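Local coordinates for glutathione S-transferase (Ceriporiopsis subvermispora, PDB 6J3F), which binds glutathione and, as a glutathione S-transferase related to the LigE-type etherases, probably joins it to electrophilic substrates, at residues A[3-8]-A[74-79]. Residues are numbered along the deposited sequence; the frame is centred on the assembly and turned at random.
Sequences NVIQFY and IHDPST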
loop_
_atom_site.group_PDB
_atom_site.type_symbol
_atom_site.label_atom_id
_atom_site.label_comp_id
_atom_site.label_asym_id
_atom_site.label_seq_id
_atom_site.Cartn_x
_atom_site.Cartn_y
_atom_site.Cartn_z
ATOM N N ASN A 3 23.830 11.323 -27.909
ATOM C CA ASN A 3 24.480 11.612 -26.629
ATOM C C ASN A 3 23.464 11.943 -25.512
ATOM O O ASN A 3 23.854 12.213 -24.373
ATOM C CB ASN A 3 25.484 12.765 -26.795
ATOM C CG ASN A 3 26.477 12.869 -25.626
ATOM O OD1 ASN A 3 26.638 11.926 -24.839
ATOM N ND2 ASN A 3 27.155 14.018 -25.520
ATOM N N VAL A 4 22.163 11.916 -25.829
ATOM C CA VAL A 4 21.111 12.142 -24.831
ATOM C C VAL A 4 20.649 10.816 -24.245
ATOM O O VAL A 4 20.991 9.746 -24.764
ATOM C CB VAL A 4 19.896 12.890 -25.413
ATOM C CG1 VAL A 4 20.159 14.383 -25.463
ATOM C CG2 VAL A 4 19.525 12.336 -26.796
ATOM N N ILE A 5 19.860 10.873 -23.169
ATOM C CA ILE A 5 19.281 9.651 -22.627
ATOM C C ILE A 5 18.333 9.051 -23.656
ATOM O O ILE A 5 17.565 9.761 -24.325
ATOM C CB ILE A 5 18.569 9.926 -21.291
ATOM C CG1 ILE A 5 19.582 10.359 -20.246
ATOM C CG2 ILE A 5 17.814 8.682 -20.789
ATOM C CD1 ILE A 5 18.968 10.807 -18.961
ATOM N N GLN A 6 18.412 7.733 -23.812
ATOM C CA GLN A 6 17.515 6.998 -24.691
ATOM C C GLN A 6 16.441 6.319 -23.856
ATOM O O GLN A 6 16.744 5.534 -22.947
ATOM C CB GLN A 6 18.282 5.990 -25.540
ATOM C CG GLN A 6 19.155 6.701 -26.537
ATOM C CD GLN A 6 20.499 6.074 -26.616
ATOM O OE1 GLN A 6 20.608 4.856 -26.799
ATOM N NE2 GLN A 6 21.551 6.889 -26.463
ATOM N N PHE A 7 15.194 6.629 -24.178
ATOM C CA PHE A 7 14.022 6.201 -23.437
ATOM C C PHE A 7 13.235 5.241 -24.321
ATOM O O PHE A 7 12.767 5.628 -25.397
ATOM C CB PHE A 7 13.200 7.429 -23.043
ATOM C CG PHE A 7 11.841 7.119 -22.513
ATOM C CD1 PHE A 7 11.679 6.262 -21.436
ATOM C CD2 PHE A 7 10.722 7.724 -23.064
ATOM C CE1 PHE A 7 10.421 5.989 -20.933
ATOM C CE2 PHE A 7 9.459 7.460 -22.571
ATOM C CZ PHE A 7 9.304 6.589 -21.505
ATOM N N TYR A 8 13.099 3.996 -23.870
ATOM C CA TYR A 8 12.476 2.936 -24.657
ATOM C C TYR A 8 10.997 2.844 -24.300
ATOM O O TYR A 8 10.654 2.653 -23.125
ATOM C CB TYR A 8 13.196 1.611 -24.408
ATOM C CG TYR A 8 14.645 1.662 -24.855
ATOM C CD1 TYR A 8 15.597 2.389 -24.145
ATOM C CD2 TYR A 8 15.061 1.000 -26.002
ATOM C CE1 TYR A 8 16.932 2.451 -24.575
ATOM C CE2 TYR A 8 16.384 1.032 -26.416
ATOM C CZ TYR A 8 17.307 1.779 -25.725
ATOM O OH TYR A 8 18.612 1.816 -26.170
ATOM N N ILE A 74 15.674 3.119 -19.599
ATOM C CA ILE A 74 16.499 4.193 -20.129
ATOM C C ILE A 74 17.941 3.727 -20.174
ATOM O O ILE A 74 18.381 2.928 -19.340
ATOM C CB ILE A 74 16.387 5.512 -19.326
ATOM C CG1 ILE A 74 16.899 5.325 -17.900
ATOM C CG2 ILE A 74 14.961 6.054 -19.386
ATOM C CD1 ILE A 74 17.350 6.600 -17.247
ATOM N N HIS A 75 18.673 4.229 -21.170
ATOM C CA HIS A 75 20.127 4.137 -21.222
ATOM C C HIS A 75 20.699 5.544 -21.200
ATOM O O HIS A 75 20.284 6.396 -21.992
ATOM C CB HIS A 75 20.634 3.404 -22.470
ATOM C CG HIS A 75 22.130 3.374 -22.571
ATOM N ND1 HIS A 75 22.910 2.518 -21.820
ATOM C CD2 HIS A 75 22.992 4.117 -23.307
ATOM C CE1 HIS A 75 24.186 2.728 -22.095
ATOM N NE2 HIS A 75 24.262 3.689 -22.998
ATOM N N ASP A 76 21.667 5.767 -20.309
ATOM C CA ASP A 76 22.304 7.062 -20.077
ATOM C C ASP A 76 23.717 7.060 -20.658
ATOM O O ASP A 76 24.665 6.649 -19.972
ATOM C CB ASP A 76 22.341 7.351 -18.577
ATOM C CG ASP A 76 22.557 8.814 -18.263
ATOM O OD1 ASP A 76 22.980 9.568 -19.165
ATOM O OD2 ASP A 76 22.303 9.202 -17.104
ATOM N N PRO A 77 23.921 7.505 -21.911
ATOM C CA PRO A 77 25.282 7.463 -22.476
ATOM C C PRO A 77 26.272 8.252 -21.651
ATOM O O PRO A 77 27.452 7.890 -21.598
ATOM C CB PRO A 77 25.107 8.055 -23.885
ATOM C CG PRO A 77 23.873 8.882 -23.798
ATOM C CD PRO A 77 22.971 8.167 -22.826
ATOM N N SER A 78 25.799 9.299 -20.969
ATOM C CA SER A 78 26.643 10.071 -20.070
ATOM C C SER A 78 27.293 9.192 -19.001
ATOM O O SER A 78 28.442 9.428 -18.610
ATOM C CB SER A 78 25.814 11.181 -19.433
ATOM O OG SER A 78 25.939 11.173 -18.024
ATOM N N THR A 79 26.588 8.173 -18.514
ATOM C CA THR A 79 27.141 7.302 -17.485
ATOM C C THR A 79 27.346 5.865 -17.921
ATOM O O THR A 79 27.956 5.105 -17.167
ATOM C CB THR A 79 26.239 7.282 -16.244
ATOM O OG1 THR A 79 25.172 6.335 -16.439
ATOM C CG2 THR A 79 25.657 8.659 -15.999
#
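Q6 and F7 pair antiparallel with H75 and I74, joining the two inner strands, 5-9 and 73-76, of the four-stranded sheet in the glutathione-binding N-terminal domain. Q6 and H75 form the hydrogen-bonded pair: Q6 N gives to H75 O at 2.9 Å, and H75 N returns a bond of the same length to Q6 O. Each oxygen also takes a CA-H contact, Q6 O from I74 CA at 3.1 Å and H75 O from I5 CA. F7 and I74 make the adjoining non-hydrogen-bonded pair, where I74 CG2 meets F7 CD1 obliquely at 3.9 Å; the F7 ring continues onto helix 22-34, while I74 packs on helix 86-96. I5 bridges two partners. With CG1 beside the backbone N (chi1 -65°), I5 CG1 lies against the carboxylate of D76, 3.7 Å from D76 OD1, while I5 CG2 packs on I74 CB at 3.8 Å. The other carboxylate oxygen, D76 OD2, is hydrogen-bonded to the hydroxyls of Y92 and Y97. An alanine in place of I5 would probably open a gap beside I74 and leave the D76 carboxylate less shielded. On the other face, the edge of the Y8 ring comes near I74 CA and H75 N, and the imidazole of H75 is anchored through ND1 to T82 of the next strand. Beyond the paired residues, P77 sets its ring against the chain at N3 and V4, P77 CG 3.2 Å from V4 O, the oxygen that also accepts a weak bond from Q6 NE2. Strand order 2-1-3-4, with helices 22-34 and 86-96 covering the F7 and I74 face, is that of the thioredoxin-like fold of glutathione transferases.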